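Local coordinates for Ice-binding protein (Flavobacteriaceae bacterium, PDB 5UYT) that probably binds to ice crystals and checks their growth, acting as a bacterial antifreeze protein built from two right-handed beta-helical domains, at residues T291-L305 with H310-V324. Sequence-based numbering, arbitrary orientation.
Sequences TDIELLYPAAFGQNL and HTYLLNAATVLNGKV
Phe-301 lays its ring against Leu-314, whose CD1 sits over one face in a CH-pi contact. A first torsion of -173° swings the ring away from the backbone N and inward. Leu-320 CD1 lies 3.8 Å from Phe-301 CD2. Val-324 CG2 comes within 3.9 Å of Phe-301 CZ. Cutting Phe-301 back to an alanine is likely to open a gap between Leu-314, Leu-320 and Val-324 and to rob Leu-314 CD1 of the ring face it rests on. The other Leu-314 methyl, CD2, packs 3.6 Å from Leu-295 CB and also touches Pro-298. At the far end, Ile-293 CD1 stands over the centre of the His-310 ring in a CH-pi contact, and Ile-293 CB lies alongside Tyr-312 CD1. Next to it Asp-292 OD2 takes a nearly straight bond (174°) from Thr-311 N at 2.8 Å, on its anti side and tilted out of the carboxylate plane. Backbone bonds hold these groups in step: parallel pairing joins Ile-293 and Glu-294 to Tyr-312 and Leu-313, and Asn-321 N reaches Phe-301 O at 3.0 Å. One water links Glu-294 OE2, Leu-295 O and Asn-315 N. The two segments are successive turns of the right-handed beta-helix. Strand 336-340 continues the stack beyond 311-314, as strands 344-346 and 351-355 do beyond 318-320 and 323-327, while where the coil meets the N-terminal ice-binding-like region, Asp-47 hydrogen-bonds Tyr-312 OH.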
ATOM      1  N   THR A 291       8.957 -12.965  -0.370  1.00 25.96           N
ATOM      2  CA  THR A 291       8.161 -11.910   0.277  1.00 25.60           C
ATOM      3  C   THR A 291       8.958 -10.604   0.269  1.00 25.59           C
ATOM      4  O   THR A 291      10.136 -10.609   0.641  1.00 25.32           O
ATOM      5  CB  THR A 291       7.892 -12.293   1.744  1.00 26.54           C
ATOM      6  OG1 THR A 291       7.036 -13.434   1.750  1.00 27.00           O
ATOM      7  CG2 THR A 291       7.212 -11.153   2.523  1.00 25.36           C
ATOM      8  N   ASP A 292       8.339  -9.517  -0.189  1.00 23.84           N
ATOM      9  CA  ASP A 292       8.956  -8.181  -0.066  1.00 24.17           C
ATOM     10  C   ASP A 292       8.623  -7.556   1.287  1.00 23.35           C
ATOM     11  O   ASP A 292       9.481  -6.980   1.953  1.00 23.54           O
ATOM     12  CB  ASP A 292       8.392  -7.253  -1.152  1.00 23.96           C
ATOM     13  CG  ASP A 292       8.809  -7.669  -2.524  1.00 24.88           C
ATOM     14  OD1 ASP A 292       9.985  -8.058  -2.693  1.00 25.25           O
ATOM     15  OD2 ASP A 292       7.981  -7.613  -3.444  1.00 23.91           O
ATOM     16  N   ILE A 293       7.353  -7.636   1.667  1.00 22.41           N
ATOM     17  CA  ILE A 293       6.849  -6.904   2.853  1.00 22.00           C
ATOM     18  C   ILE A 293       5.886  -7.820   3.563  1.00 21.42           C
ATOM     19  O   ILE A 293       4.959  -8.353   2.931  1.00 21.09           O
ATOM     20  CB  ILE A 293       6.106  -5.592   2.483  1.00 20.69           C
ATOM     21  CG1 ILE A 293       7.083  -4.532   1.913  1.00 20.97           C
ATOM     22  CG2 ILE A 293       5.307  -5.030   3.689  1.00 20.32           C
ATOM     23  CD1 ILE A 293       6.360  -3.366   1.237  1.00 20.62           C
ATOM     24  N   GLU A 294       6.102  -8.018   4.865  1.00 22.00           N
ATOM     25  CA  GLU A 294       5.116  -8.779   5.648  1.00 22.07           C
ATOM     26  C   GLU A 294       4.170  -7.818   6.359  1.00 21.29           C
ATOM     27  O   GLU A 294       4.621  -6.890   7.064  1.00 22.37           O
ATOM     28  CB  GLU A 294       5.757  -9.727   6.676  1.00 23.50           C
ATOM     29  CG  GLU A 294       4.701 -10.502   7.494  1.00 23.25           C
ATOM     30  CD  GLU A 294       5.288 -11.448   8.538  1.00 24.68           C
ATOM     31  OE1 GLU A 294       6.538 -11.589   8.607  1.00 25.88           O
ATOM     32  OE2 GLU A 294       4.500 -12.039   9.313  1.00 24.34           O
ATOM     33  N   LEU A 295       2.885  -8.052   6.179  1.00 20.04           N
ATOM     34  CA  LEU A 295       1.838  -7.266   6.848  1.00 19.66           C
ATOM     35  C   LEU A 295       1.582  -7.988   8.146  1.00 20.06           C
ATOM     36  O   LEU A 295       1.058  -9.112   8.160  1.00 19.56           O
ATOM     37  CB  LEU A 295       0.557  -7.141   5.966  1.00 18.62           C
ATOM     38  CG  LEU A 295       0.767  -6.486   4.589  1.00 18.33           C
ATOM     39  CD1 LEU A 295      -0.461  -6.528   3.715  1.00 17.40           C
ATOM     40  CD2 LEU A 295       1.255  -5.030   4.708  1.00 18.93           C
ATOM     41  N   LEU A 296       2.000  -7.355   9.249  1.00 20.31           N
ATOM     42  CA  LEU A 296       2.154  -8.087  10.505  1.00 21.60           C
ATOM     43  C   LEU A 296       0.875  -8.408  11.284  1.00 21.75           C
ATOM     44  O   LEU A 296       0.929  -9.171  12.279  1.00 22.99           O
ATOM     45  CB  LEU A 296       3.149  -7.337  11.387  1.00 22.58           C
ATOM     46  CG  LEU A 296       4.567  -7.367  10.819  1.00 23.39           C
ATOM     47  CD1 LEU A 296       5.436  -6.396  11.605  1.00 24.35           C
ATOM     48  CD2 LEU A 296       5.193  -8.761  10.869  1.00 24.10           C
ATOM     49  N   TYR A 297      -0.262  -7.857  10.834  1.00 20.64           N
ATOM     50  CA  TYR A 297      -1.535  -7.985  11.581  1.00 21.13           C
ATOM     51  C   TYR A 297      -2.680  -8.429  10.685  1.00 20.27           C
ATOM     52  O   TYR A 297      -3.519  -7.615  10.316  1.00 19.87           O
ATOM     53  CB  TYR A 297      -1.864  -6.689  12.391  1.00 21.28           C
ATOM     54  CG  TYR A 297      -0.674  -6.288  13.213  1.00 22.76           C
ATOM     55  CD1 TYR A 297       0.280  -5.390  12.708  1.00 22.94           C
ATOM     56  CD2 TYR A 297      -0.436  -6.875  14.450  1.00 24.48           C
ATOM     57  CE1 TYR A 297       1.429  -5.063  13.444  1.00 24.01           C
ATOM     58  CE2 TYR A 297       0.702  -6.560  15.181  1.00 25.75           C
ATOM     59  CZ  TYR A 297       1.633  -5.667  14.662  1.00 26.03           C
ATOM     60  OH  TYR A 297       2.757  -5.350  15.416  1.00 27.55           O
ATOM     61  N   PRO A 298      -2.708  -9.742  10.331  1.00 20.19           N
ATOM     62  CA  PRO A 298      -3.697 -10.186   9.351  1.00 19.30           C
ATOM     63  C   PRO A 298      -5.124 -10.082   9.847  1.00 18.79           C
ATOM     64  O   PRO A 298      -6.027  -9.914   9.039  1.00 18.91           O
ATOM     65  CB  PRO A 298      -3.275 -11.644   9.070  1.00 19.36           C
ATOM     66  CG  PRO A 298      -1.787 -11.639   9.327  1.00 20.31           C
ATOM     67  CD  PRO A 298      -1.676 -10.777  10.577  1.00 20.66           C
ATOM     68  N   ALA A 299      -5.323 -10.152  11.170  1.00 19.86           N
ATOM     69  CA  ALA A 299      -6.690  -9.986  11.720  1.00 20.10           C
ATOM     70  C   ALA A 299      -7.235  -8.581  11.476  1.00 19.98           C
ATOM     71  O   ALA A 299      -8.456  -8.381  11.521  1.00 19.85           O
ATOM     72  CB  ALA A 299      -6.706 -10.300  13.212  1.00 21.19           C
ATOM     73  N   ALA A 300      -6.340  -7.625  11.197  1.00 19.40           N
ATOM     74  CA  ALA A 300      -6.709  -6.206  11.075  1.00 19.78           C
ATOM     75  C   ALA A 300      -6.608  -5.681   9.621  1.00 18.72           C
ATOM     76  O   ALA A 300      -6.637  -4.475   9.376  1.00 19.61           O
ATOM     77  CB  ALA A 300      -5.816  -5.383  12.031  1.00 21.37           C
ATOM     78  N   PHE A 301      -6.504  -6.591   8.659  1.00 18.60           N
ATOM     79  CA  PHE A 301      -6.350  -6.238   7.229  1.00 17.95           C
ATOM     80  C   PHE A 301      -7.575  -5.439   6.748  1.00 18.42           C
ATOM     81  O   PHE A 301      -8.693  -5.671   7.193  1.00 18.78           O
ATOM     82  CB  PHE A 301      -6.186  -7.563   6.434  1.00 17.50           C
ATOM     83  CG  PHE A 301      -5.860  -7.403   4.979  1.00 16.92           C
ATOM     84  CD1 PHE A 301      -4.630  -6.851   4.548  1.00 17.30           C
ATOM     85  CD2 PHE A 301      -6.755  -7.881   4.015  1.00 16.95           C
ATOM     86  CE1 PHE A 301      -4.354  -6.759   3.160  1.00 17.52           C
ATOM     87  CE2 PHE A 301      -6.475  -7.811   2.645  1.00 17.19           C
ATOM     88  CZ  PHE A 301      -5.276  -7.239   2.217  1.00 16.94           C
ATOM     89  N   GLY A 302      -7.351  -4.513   5.825  1.00 18.81           N
ATOM     90  CA  GLY A 302      -8.415  -3.595   5.395  1.00 18.62           C
ATOM     91  C   GLY A 302      -8.284  -2.292   6.156  1.00 18.29           C
ATOM     92  O   GLY A 302      -7.184  -1.759   6.337  1.00 18.04           O
ATOM     93  N   GLN A 303      -9.417  -1.772   6.589  1.00 18.73           N
ATOM     94  CA  GLN A 303      -9.462  -0.514   7.346  1.00 19.60           C
ATOM     95  C   GLN A 303      -8.725   0.586   6.603  1.00 19.34           C
ATOM     96  O   GLN A 303      -7.997   1.378   7.224  1.00 19.66           O
ATOM     97  CB  GLN A 303      -8.848  -0.693   8.742  1.00 22.04           C
ATOM     98  CG  GLN A 303      -9.520  -1.771   9.575  1.00 24.42           C
ATOM     99  CD  GLN A 303      -9.006  -1.710  10.990  1.00 27.61           C
ATOM    100  OE1 GLN A 303      -9.431  -0.873  11.760  1.00 30.71           O
ATOM    101  NE2 GLN A 303      -8.023  -2.531  11.308  1.00 30.57           N
ATOM    102  N   ASN A 304      -8.924   0.628   5.287  1.00 18.21           N
ATOM    103  CA  ASN A 304      -8.364   1.658   4.416  1.00 19.10           C
ATOM    104  C   ASN A 304      -6.837   1.572   4.246  1.00 19.32           C
ATOM    105  O   ASN A 304      -6.173   2.575   3.929  1.00 19.75           O
ATOM    106  CB  ASN A 304      -8.855   3.054   4.869  1.00 21.38           C
ATOM    107  CG  ASN A 304     -10.341   3.056   5.177  1.00 23.30           C
ATOM    108  OD1 ASN A 304     -10.766   3.350   6.296  1.00 29.72           O
ATOM    109  ND2 ASN A 304     -11.127   2.683   4.214  1.00 24.52           N
ATOM    110  N   LEU A 305      -6.293   0.368   4.411  1.00 18.75           N
ATOM    111  CA  LEU A 305      -4.903   0.093   4.107  1.00 18.79           C
ATOM    112  C   LEU A 305      -4.707   0.343   2.615  1.00 18.56           C
ATOM    113  O   LEU A 305      -5.589   0.008   1.795  1.00 18.64           O
ATOM    114  CB  LEU A 305      -4.599  -1.395   4.382  1.00 18.73           C
ATOM    115  CG  LEU A 305      -3.203  -2.004   4.209  1.00 19.42           C
ATOM    116  CD1 LEU A 305      -2.159  -1.333   5.109  1.00 21.19           C
ATOM    117  CD2 LEU A 305      -3.295  -3.515   4.506  1.00 19.20           C
ATOM    118  N   HIS A 310       4.143  -5.096  -5.005  1.00 19.62           N
ATOM    119  CA  HIS A 310       5.053  -5.923  -4.197  1.00 20.25           C
ATOM    120  C   HIS A 310       4.425  -7.317  -4.082  1.00 20.12           C
ATOM    121  O   HIS A 310       3.242  -7.498  -4.374  1.00 19.92           O
ATOM    122  CB  HIS A 310       5.164  -5.401  -2.748  1.00 20.53           C
ATOM    123  CG  HIS A 310       5.945  -4.126  -2.593  1.00 20.70           C
ATOM    124  ND1 HIS A 310       5.329  -2.917  -2.345  1.00 21.12           N
ATOM    125  CD2 HIS A 310       7.275  -3.874  -2.620  1.00 22.23           C
ATOM    126  CE1 HIS A 310       6.247  -1.971  -2.223  1.00 21.77           C
ATOM    127  NE2 HIS A 310       7.439  -2.520  -2.402  1.00 22.33           N
ATOM    128  N   THR A 311       5.214  -8.250  -3.556  1.00 20.77           N
ATOM    129  CA  THR A 311       4.693  -9.476  -3.013  1.00 20.90           C
ATOM    130  C   THR A 311       4.559  -9.295  -1.490  1.00 20.60           C
ATOM    131  O   THR A 311       5.565  -9.080  -0.799  1.00 20.96           O
ATOM    132  CB  THR A 311       5.650 -10.629  -3.298  1.00 22.11           C
ATOM    133  OG1 THR A 311       5.803 -10.797  -4.717  1.00 21.47           O
ATOM    134  CG2 THR A 311       5.094 -11.931  -2.692  1.00 22.56           C
ATOM    135  N   TYR A 312       3.338  -9.435  -0.973  1.00 19.50           N
ATOM    136  CA  TYR A 312       3.081  -9.271   0.471  1.00 19.06           C
ATOM    137  C   TYR A 312       2.848 -10.620   1.096  1.00 19.32           C
ATOM    138  O   TYR A 312       2.337 -11.531   0.430  1.00 18.33           O
ATOM    139  CB  TYR A 312       1.812  -8.441   0.674  1.00 18.69           C
ATOM    140  CG  TYR A 312       2.014  -7.006   0.272  1.00 18.95           C
ATOM    141  CD1 TYR A 312       2.645  -6.109   1.147  1.00 19.77           C
ATOM    142  CD2 TYR A 312       1.630  -6.546  -1.000  1.00 18.92           C
ATOM    143  CE1 TYR A 312       2.858  -4.778   0.784  1.00 18.91           C
ATOM    144  CE2 TYR A 312       1.842  -5.216  -1.370  1.00 18.38           C
ATOM    145  CZ  TYR A 312       2.453  -4.340  -0.472  1.00 18.54           C
ATOM    146  OH  TYR A 312       2.703  -3.013  -0.796  1.00 18.01           O
ATOM    147  N   LEU A 313       3.177 -10.735   2.379  1.00 19.88           N
ATOM    148  CA  LEU A 313       2.818 -11.916   3.181  1.00 20.58           C
ATOM    149  C   LEU A 313       1.912 -11.494   4.346  1.00 20.42           C
ATOM    150  O   LEU A 313       2.244 -10.579   5.123  1.00 20.18           O
ATOM    151  CB  LEU A 313       4.072 -12.607   3.758  1.00 21.76           C
ATOM    152  CG  LEU A 313       3.780 -13.762   4.732  1.00 22.71           C
ATOM    153  CD1 LEU A 313       3.079 -14.953   4.074  1.00 23.39           C
ATOM    154  CD2 LEU A 313       5.079 -14.183   5.421  1.00 24.36           C
ATOM    155  N   LEU A 314       0.758 -12.141   4.443  1.00 19.44           N
ATOM    156  CA  LEU A 314      -0.038 -12.103   5.667  1.00 19.64           C
ATOM    157  C   LEU A 314       0.119 -13.497   6.289  1.00 20.38           C
ATOM    158  O   LEU A 314      -0.429 -14.462   5.752  1.00 20.12           O
ATOM    159  CB  LEU A 314      -1.504 -11.800   5.327  1.00 18.86           C
ATOM    160  CG  LEU A 314      -1.740 -10.348   4.866  1.00 18.69           C
ATOM    161  CD1 LEU A 314      -2.817 -10.345   3.799  1.00 18.07           C
ATOM    162  CD2 LEU A 314      -2.182  -9.477   6.041  1.00 18.91           C
ATOM    163  N   ASN A 315       0.856 -13.602   7.403  1.00 20.78           N
ATOM    164  CA  ASN A 315       1.308 -14.920   7.889  1.00 21.84           C
ATOM    165  C   ASN A 315       0.322 -15.643   8.851  1.00 22.46           C
ATOM    166  O   ASN A 315       0.756 -16.400   9.736  1.00 23.31           O
ATOM    167  CB  ASN A 315       2.714 -14.836   8.504  1.00 23.31           C
ATOM    168  CG  ASN A 315       3.412 -16.201   8.529  1.00 24.93           C
ATOM    169  OD1 ASN A 315       3.213 -17.026   7.622  1.00 25.09           O
ATOM    170  ND2 ASN A 315       4.194 -16.456   9.563  1.00 26.57           N
ATOM    171  N   ALA A 316      -0.983 -15.411   8.658  1.00 20.85           N
ATOM    172  CA  ALA A 316      -2.044 -15.992   9.506  1.00 21.47           C
ATOM    173  C   ALA A 316      -3.351 -15.877   8.770  1.00 20.72           C
ATOM    174  O   ALA A 316      -3.420 -15.211   7.733  1.00 19.91           O
ATOM    175  CB  ALA A 316      -2.152 -15.228  10.849  1.00 21.89           C
ATOM    176  N   ALA A 317      -4.396 -16.505   9.310  1.00 20.97           N
ATOM    177  CA  ALA A 317      -5.755 -16.270   8.808  1.00 20.04           C
ATOM    178  C   ALA A 317      -5.984 -14.762   8.715  1.00 20.02           C
ATOM    179  O   ALA A 317      -5.603 -14.006   9.643  1.00 19.78           O
ATOM    180  CB  ALA A 317      -6.767 -16.887   9.760  1.00 21.03           C
ATOM    181  N   THR A 318      -6.635 -14.336   7.635  1.00 18.19           N
ATOM    182  CA  THR A 318      -6.748 -12.919   7.332  1.00 18.33           C
ATOM    183  C   THR A 318      -8.219 -12.544   7.274  1.00 18.08           C
ATOM    184  O   THR A 318      -9.033 -13.302   6.721  1.00 17.30           O
ATOM    185  CB  THR A 318      -6.087 -12.659   5.978  1.00 18.36           C
ATOM    186  OG1 THR A 318      -4.668 -12.862   6.115  1.00 18.22           O
ATOM    187  CG2 THR A 318      -6.394 -11.240   5.447  1.00 18.15           C
ATOM    188  N   VAL A 319      -8.553 -11.396   7.864  1.00 18.31           N
ATOM    189  CA  VAL A 319      -9.903 -10.870   7.768  1.00 17.21           C
ATOM    190  C   VAL A 319      -9.804  -9.537   7.018  1.00 17.04           C
ATOM    191  O   VAL A 319      -9.076  -8.640   7.451  1.00 16.54           O
ATOM    192  CB  VAL A 319     -10.520 -10.630   9.174  1.00 18.07           C
ATOM    193  CG1 VAL A 319     -11.926 -10.033   9.046  1.00 18.89           C
ATOM    194  CG2 VAL A 319     -10.586 -11.954   9.938  1.00 18.73           C
ATOM    195  N   LEU A 320     -10.500  -9.415   5.891  1.00 15.48           N
ATOM    196  CA  LEU A 320     -10.591  -8.111   5.223  1.00 15.51           C
ATOM    197  C   LEU A 320     -11.795  -7.371   5.805  1.00 16.06           C
ATOM    198  O   LEU A 320     -12.966  -7.764   5.573  1.00 16.40           O
ATOM    199  CB  LEU A 320     -10.756  -8.289   3.704  1.00 15.33           C
ATOM    200  CG  LEU A 320     -11.042  -6.987   2.925  1.00 15.49           C
ATOM    201  CD1 LEU A 320      -9.879  -6.015   3.077  1.00 15.75           C
ATOM    202  CD2 LEU A 320     -11.301  -7.237   1.427  1.00 15.86           C
ATOM    203  N   ASN A 321     -11.515  -6.316   6.579  1.00 16.65           N
ATOM    204  CA  ASN A 321     -12.576  -5.487   7.160  1.00 17.53           C
ATOM    205  C   ASN A 321     -12.619  -4.223   6.335  1.00 17.00           C
ATOM    206  O   ASN A 321     -11.632  -3.444   6.336  1.00 17.38           O
ATOM    207  CB  ASN A 321     -12.296  -5.124   8.637  1.00 19.95           C
ATOM    208  CG  ASN A 321     -13.477  -4.376   9.305  1.00 23.24           C
ATOM    209  OD1 ASN A 321     -14.237  -3.627   8.661  1.00 22.75           O
ATOM    210  ND2 ASN A 321     -13.648  -4.592  10.623  1.00 28.38           N
ATOM    211  N   GLY A 322     -13.718  -4.017   5.611  1.00 15.92           N
ATOM    212  CA  GLY A 322     -13.834  -2.786   4.859  1.00 16.09           C
ATOM    213  C   GLY A 322     -12.909  -2.839   3.649  1.00 15.98           C
ATOM    214  O   GLY A 322     -12.848  -3.852   2.957  1.00 15.07           O
ATOM    215  N   LYS A 323     -12.184  -1.743   3.439  1.00 16.92           N
ATOM    216  CA  LYS A 323     -11.484  -1.547   2.181  1.00 16.13           C
ATOM    217  C   LYS A 323      -9.979  -1.740   2.259  1.00 16.48           C
ATOM    218  O   LYS A 323      -9.333  -1.253   3.207  1.00 16.70           O
ATOM    219  CB  LYS A 323     -11.737  -0.108   1.709  1.00 17.26           C
ATOM    220  CG  LYS A 323     -11.038   0.220   0.370  1.00 18.47           C
ATOM    221  CD  LYS A 323     -11.435   1.547  -0.262  1.00 20.47           C
ATOM    222  CE  LYS A 323     -11.136   2.734   0.622  1.00 22.81           C
ATOM    223  NZ  LYS A 323     -11.412   4.030  -0.096  1.00 25.03           N
ATOM    224  N   VAL A 324      -9.440  -2.411   1.240  1.00 15.51           N
ATOM    225  CA  VAL A 324      -8.007  -2.351   0.930  0.50 15.30           C
ATOM    226  C   VAL A 324      -7.872  -1.772  -0.485  1.00 15.62           C
ATOM    227  O   VAL A 324      -8.635  -2.139  -1.374  1.00 15.03           O
ATOM    228  CB  VAL A 324      -7.318  -3.740   1.081  0.50 14.42           C
ATOM    229  CG1 VAL A 324      -7.896  -4.777   0.111  0.50 12.59           C
ATOM    230  CG2 VAL A 324      -5.795  -3.623   0.946  0.50 14.49           C
TER
HETATM  231  O   HOH W   1       1.890 -11.585   9.060  1.00 19.27           O